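Local coordinates for protein crustacyanin-C1 subunit (PDB 1I4U) that binds the carotenoid astaxanthin and, as a subunit of the oligomeric crustacyanin complex, helps give the lobster carapace its blue colour, at residues G33-F38 against N54-D59; N42-L47 against S130-I135. All coordinates share one frame; numbering follows the deposited sequence.

Contact 1: G33-F38 against N54-D59; sequences GVWYQF and NEYSFD
With CG anti to the carbonyl carbon in both (chi1 -73° and -70°), the Trp35 and Tyr56 rings, already on one face of an antiparallel strand pair in the lipocalin beta barrel, turn so that they meet edge-to-face. Trp35 CD1 lies over the rim of one Tyr56 face, 4.3 Å from Tyr56 CD2, with centroids of the indole five-membered ring and the phenol 5.6 Å apart. Trp35 is the tryptophan of the Gly-X-Trp signature of lipocalins; its NE1 bonds to Tyr31 O and its ring receives Arg138 in a cation-pi contact.

Gly33 with Tyr56 and Trp35 with Asn54 form hydrogen-bonded pairs, whose four backbone bonds include Trp35 N to Asn54 O at 2.8 Å. Gly33 takes a positive phi (98°), a backbone shape that calls for glycine because a CB would be jammed against the preceding carbonyl O. Between these pairs, Val34 and Glu55, a non-hydrogen-bonded pair, point to the other face, where Glu55 also forms a salt bridge with Arg53. Asn54 sits with the aromatic pair, its OD1 bonded to Ser67 OG. Across the Val34–Glu55 pair, Val34 CG2 touches the aliphatic Glu55 CG at 4.0 Å.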
# COMPACT_ATOMS: atom_id res chain seq x y z
N GLY A 33 10.45 -16.63 -13.58
CA GLY A 33 11.13 -17.75 -12.98
C GLY A 33 11.31 -17.49 -11.48
O GLY A 33 10.58 -16.71 -10.83
N VAL A 34 12.31 -18.17 -10.93
CA VAL A 34 12.50 -18.21 -9.47
C VAL A 34 13.59 -17.26 -9.05
O VAL A 34 14.69 -17.27 -9.60
CB VAL A 34 12.82 -19.66 -9.04
CG1 VAL A 34 13.10 -19.71 -7.53
CG2 VAL A 34 11.66 -20.57 -9.41
N TRP A 35 13.25 -16.42 -8.07
CA TRP A 35 14.20 -15.51 -7.43
C TRP A 35 14.20 -15.74 -5.92
O TRP A 35 13.13 -15.79 -5.31
CB TRP A 35 13.80 -14.08 -7.66
CG TRP A 35 13.97 -13.48 -9.02
CD1 TRP A 35 12.97 -13.29 -9.93
CD2 TRP A 35 15.15 -12.97 -9.61
NE1 TRP A 35 13.49 -12.69 -11.06
CE2 TRP A 35 14.83 -12.49 -10.89
CE3 TRP A 35 16.47 -12.89 -9.16
CZ2 TRP A 35 15.77 -11.91 -11.77
CZ3 TRP A 35 17.41 -12.33 -9.99
CH2 TRP A 35 17.05 -11.86 -11.27
N TYR A 36 15.35 -15.84 -5.32
CA TYR A 36 15.49 -15.97 -3.88
C TYR A 36 15.81 -14.61 -3.29
O TYR A 36 16.56 -13.83 -3.84
CB TYR A 36 16.65 -16.94 -3.56
CG TYR A 36 16.42 -18.32 -4.14
CD1 TYR A 36 16.83 -18.64 -5.42
CD2 TYR A 36 15.77 -19.32 -3.41
CE1 TYR A 36 16.63 -19.90 -5.96
CE2 TYR A 36 15.54 -20.57 -3.95
CZ TYR A 36 15.98 -20.86 -5.24
OH TYR A 36 15.77 -22.09 -5.77
N GLN A 37 15.25 -14.31 -2.12
CA GLN A 37 15.56 -13.04 -1.46
C GLN A 37 16.85 -13.21 -0.70
O GLN A 37 16.87 -13.89 0.33
CB GLN A 37 14.43 -12.67 -0.51
CG GLN A 37 14.66 -11.33 0.22
CD GLN A 37 13.52 -11.15 1.20
OE1 GLN A 37 12.40 -10.71 0.94
NE2 GLN A 37 13.56 -11.54 2.43
N PHE A 38 17.91 -12.57 -1.18
CA PHE A 38 19.22 -12.68 -0.55
C PHE A 38 19.32 -11.84 0.71
O PHE A 38 19.90 -12.29 1.69
CB PHE A 38 20.29 -12.27 -1.56
CG PHE A 38 21.70 -12.29 -1.01
CD1 PHE A 38 22.36 -13.49 -0.80
CD2 PHE A 38 22.31 -11.10 -0.68
CE1 PHE A 38 23.62 -13.51 -0.27
CE2 PHE A 38 23.58 -11.12 -0.18
CZ PHE A 38 24.26 -12.31 0.04
N ASN A 54 10.61 -16.66 -4.48
CA ASN A 54 9.57 -15.94 -5.24
C ASN A 54 9.57 -16.49 -6.66
O ASN A 54 10.51 -16.33 -7.40
CB ASN A 54 9.81 -14.45 -5.22
CG ASN A 54 9.96 -13.86 -3.84
OD1 ASN A 54 9.05 -14.03 -3.05
ND2 ASN A 54 11.11 -13.24 -3.54
N GLU A 55 8.46 -17.16 -6.99
CA GLU A 55 8.29 -17.80 -8.30
C GLU A 55 7.36 -16.90 -9.12
O GLU A 55 6.22 -16.68 -8.73
CB GLU A 55 7.76 -19.22 -8.15
CG GLU A 55 7.70 -19.95 -9.46
CD GLU A 55 7.33 -21.41 -9.26
OE1 GLU A 55 7.40 -21.97 -8.16
OE2 GLU A 55 6.91 -21.95 -10.28
N TYR A 56 7.87 -16.39 -10.22
CA TYR A 56 7.16 -15.48 -11.08
C TYR A 56 6.77 -16.12 -12.42
O TYR A 56 7.62 -16.73 -13.10
CB TYR A 56 8.05 -14.29 -11.41
CG TYR A 56 8.32 -13.35 -10.26
CD1 TYR A 56 8.00 -13.52 -8.93
CD2 TYR A 56 8.91 -12.15 -10.52
CE1 TYR A 56 8.24 -12.67 -7.90
CE2 TYR A 56 9.14 -11.30 -9.47
CZ TYR A 56 8.86 -11.51 -8.19
OH TYR A 56 9.11 -10.54 -7.25
N SER A 57 5.52 -15.97 -12.83
CA SER A 57 4.99 -16.42 -14.12
C SER A 57 4.49 -15.20 -14.87
O SER A 57 3.71 -14.41 -14.30
CB SER A 57 3.86 -17.42 -13.88
OG SER A 57 4.42 -18.52 -13.18
N PHE A 58 4.92 -15.00 -16.09
CA PHE A 58 4.54 -13.84 -16.85
C PHE A 58 3.51 -14.26 -17.91
O PHE A 58 3.78 -15.16 -18.67
CB PHE A 58 5.75 -13.21 -17.53
CG PHE A 58 5.42 -11.95 -18.31
CD1 PHE A 58 4.95 -10.85 -17.62
CD2 PHE A 58 5.58 -11.91 -19.69
CE1 PHE A 58 4.63 -9.70 -18.32
CE2 PHE A 58 5.26 -10.77 -20.41
CZ PHE A 58 4.76 -9.68 -19.71
N ASP A 59 2.37 -13.60 -17.91
CA ASP A 59 1.26 -14.01 -18.74
C ASP A 59 1.10 -13.06 -19.93
O ASP A 59 0.05 -13.13 -20.58
CB ASP A 59 -0.03 -14.10 -17.90
CG ASP A 59 -0.56 -12.80 -17.38
OD1 ASP A 59 -0.13 -11.71 -17.84
OD2 ASP A 59 -1.46 -12.83 -16.49

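Contact 2: N42-L47 against S130-I135; sequences NNPYQL and SDFSFI
Residues 42-47 form an irregular loop at one end of the lipocalin barrel, facing strand 130-135; the backbones come closest at Asn43 and Phe132, whose CA atoms are 6.4 Å apart, beyond direct strand pairing. Instead, one water donates to both Asn42 O and Asp131 O, at 2.6 Å from Asn42 O, and bridges the two segments. The loop is folded by an Asx turn: Asn43 OD1 accepts from Tyr45 N at 2.8 Å, with the donor in the carbonyl plane, and more weakly from Gln46 N.

Phe132 points its side chain at the loop and meets several residues there. Asn42 O lies in the plane of its ring, at the edge near CD1 and CE1, while Pro44 CD packs against Phe132 CE1 at 3.7 Å. Tyr45 turns its edge toward the Phe132 face in an offset edge-to-face pair, planes at 75°, with Tyr45 CE2 3.8 Å from Phe132 CZ. Pro44 CG rests over one face of the Tyr45 ring. Across the dimer interface, Tyr45 packs on Tyr45 of the second subunit, and Asn125 ND2 of that subunit bonds to Asn43 O and Gln46 O.

Asn43 holds its amide out toward the strand because CG lies opposite the backbone N (chi1 -176°), while OD1 serves the turn. Its ND2 also bonds to a bound methylpentanediol, probably from the crystallisation liquor. A second water accepts from Asn43 ND2 and donates to Ser133 O, and Asn43 ND2 lies 3.4 Å from Phe134 CZ.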
# COMPACT_ATOMS: atom_id res chain seq x y z
N ASN A 42 14.96 -3.60 6.80
CA ASN A 42 13.88 -3.83 7.76
C ASN A 42 12.51 -3.57 7.18
O ASN A 42 12.22 -2.47 6.73
CB ASN A 42 14.15 -2.92 8.93
CG ASN A 42 13.30 -3.15 10.13
OD1 ASN A 42 12.52 -4.10 10.23
ND2 ASN A 42 13.47 -2.23 11.07
N ASN A 43 11.68 -4.60 7.13
CA ASN A 43 10.41 -4.54 6.40
C ASN A 43 9.36 -5.15 7.31
O ASN A 43 9.41 -6.33 7.58
CB ASN A 43 10.60 -5.26 5.06
CG ASN A 43 9.36 -5.16 4.21
OD1 ASN A 43 8.23 -5.20 4.72
ND2 ASN A 43 9.58 -4.96 2.92
N PRO A 44 8.44 -4.35 7.84
CA PRO A 44 7.43 -4.87 8.79
C PRO A 44 6.26 -5.54 8.09
O PRO A 44 5.36 -6.02 8.74
CB PRO A 44 6.98 -3.55 9.46
CG PRO A 44 7.02 -2.57 8.32
CD PRO A 44 8.30 -2.91 7.62
N TYR A 45 6.29 -5.59 6.75
CA TYR A 45 5.18 -6.16 5.97
C TYR A 45 5.50 -7.56 5.48
O TYR A 45 4.59 -8.31 5.17
CB TYR A 45 4.90 -5.27 4.76
CG TYR A 45 4.65 -3.84 5.11
CD1 TYR A 45 3.50 -3.45 5.78
CD2 TYR A 45 5.55 -2.84 4.77
CE1 TYR A 45 3.28 -2.12 6.09
CE2 TYR A 45 5.34 -1.52 5.07
CZ TYR A 45 4.19 -1.15 5.73
OH TYR A 45 4.00 0.18 6.03
N GLN A 46 6.72 -7.95 5.33
CA GLN A 46 7.14 -9.25 4.80
C GLN A 46 6.84 -10.30 5.83
O GLN A 46 7.46 -10.36 6.89
CB GLN A 46 8.61 -9.17 4.45
CG GLN A 46 9.36 -10.43 4.18
CD GLN A 46 8.92 -11.17 2.96
OE1 GLN A 46 9.62 -11.35 1.96
NE2 GLN A 46 7.69 -11.62 3.00
N LEU A 47 5.88 -11.15 5.53
CA LEU A 47 5.47 -12.21 6.45
C LEU A 47 6.30 -13.47 6.39
O LEU A 47 6.22 -14.32 7.25
CB LEU A 47 3.98 -12.59 6.19
CG LEU A 47 2.96 -11.46 6.30
CD1 LEU A 47 1.56 -12.00 6.01
CD2 LEU A 47 3.10 -10.78 7.65
N SER A 130 9.43 6.23 3.95
CA SER A 130 9.88 4.91 4.28
C SER A 130 10.28 4.24 2.98
O SER A 130 9.58 4.27 1.99
CB SER A 130 8.86 4.03 4.97
OG SER A 130 8.78 4.30 6.38
N ASP A 131 11.43 3.61 3.02
CA ASP A 131 11.80 2.79 1.86
C ASP A 131 12.24 1.40 2.30
O ASP A 131 12.53 1.10 3.45
CB ASP A 131 12.83 3.46 1.01
CG ASP A 131 14.13 3.83 1.68
OD1 ASP A 131 14.44 3.22 2.70
OD2 ASP A 131 14.75 4.75 1.13
N PHE A 132 12.14 0.54 1.31
CA PHE A 132 12.23 -0.90 1.45
C PHE A 132 13.04 -1.40 0.26
O PHE A 132 12.63 -1.20 -0.88
CB PHE A 132 10.84 -1.59 1.52
CG PHE A 132 10.04 -0.99 2.67
CD1 PHE A 132 10.33 -1.33 3.97
CD2 PHE A 132 9.08 -0.04 2.46
CE1 PHE A 132 9.66 -0.71 5.03
CE2 PHE A 132 8.38 0.59 3.47
CZ PHE A 132 8.71 0.26 4.78
N SER A 133 14.18 -2.02 0.53
CA SER A 133 15.11 -2.45 -0.48
C SER A 133 15.35 -3.96 -0.32
O SER A 133 15.26 -4.52 0.77
CB SER A 133 16.42 -1.68 -0.40
OG SER A 133 16.22 -0.30 -0.57
N PHE A 134 15.66 -4.56 -1.45
CA PHE A 134 15.83 -6.01 -1.57
C PHE A 134 16.94 -6.32 -2.54
O PHE A 134 17.06 -5.67 -3.55
CB PHE A 134 14.57 -6.69 -2.07
CG PHE A 134 13.27 -6.31 -1.39
CD1 PHE A 134 12.63 -5.13 -1.73
CD2 PHE A 134 12.71 -7.11 -0.40
CE1 PHE A 134 11.46 -4.78 -1.10
CE2 PHE A 134 11.51 -6.75 0.20
CZ PHE A 134 10.91 -5.57 -0.14
N ILE A 135 17.69 -7.39 -2.24
CA ILE A 135 18.63 -7.99 -3.16
C ILE A 135 18.09 -9.37 -3.45
O ILE A 135 17.91 -10.17 -2.51
CB ILE A 135 20.07 -8.02 -2.60
CG1 ILE A 135 20.58 -6.60 -2.34
CG2 ILE A 135 21.06 -8.74 -3.50
CD1 ILE A 135 21.88 -6.55 -1.52
O HOH W 1 13.56 -0.84 5.17
O HOH W 2 12.63 -4.34 2.53

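How the contacts relate
The centres of contacts 1 and 2 lie about 17 Å apart in one antiparallel barrel. Their segments alternate along the chain: 33-38, 42-47, 54-59, then 130-135. Strand 33-41 pairs with strand 52-58 in contact 1 and also with strand 128-137, which carries one side of contact 2, so the first strand of the barrel links the two. They touch where Phe38 N lies 2.7 Å from Ile135 O, a probable hydrogen bond, and where Gln37 packs beside Gln46 and Phe134. Contact 1 therefore belongs to the barrel wall, whereas contact 2 joins the loop after strand 33-41 to that wall, beside the second subunit.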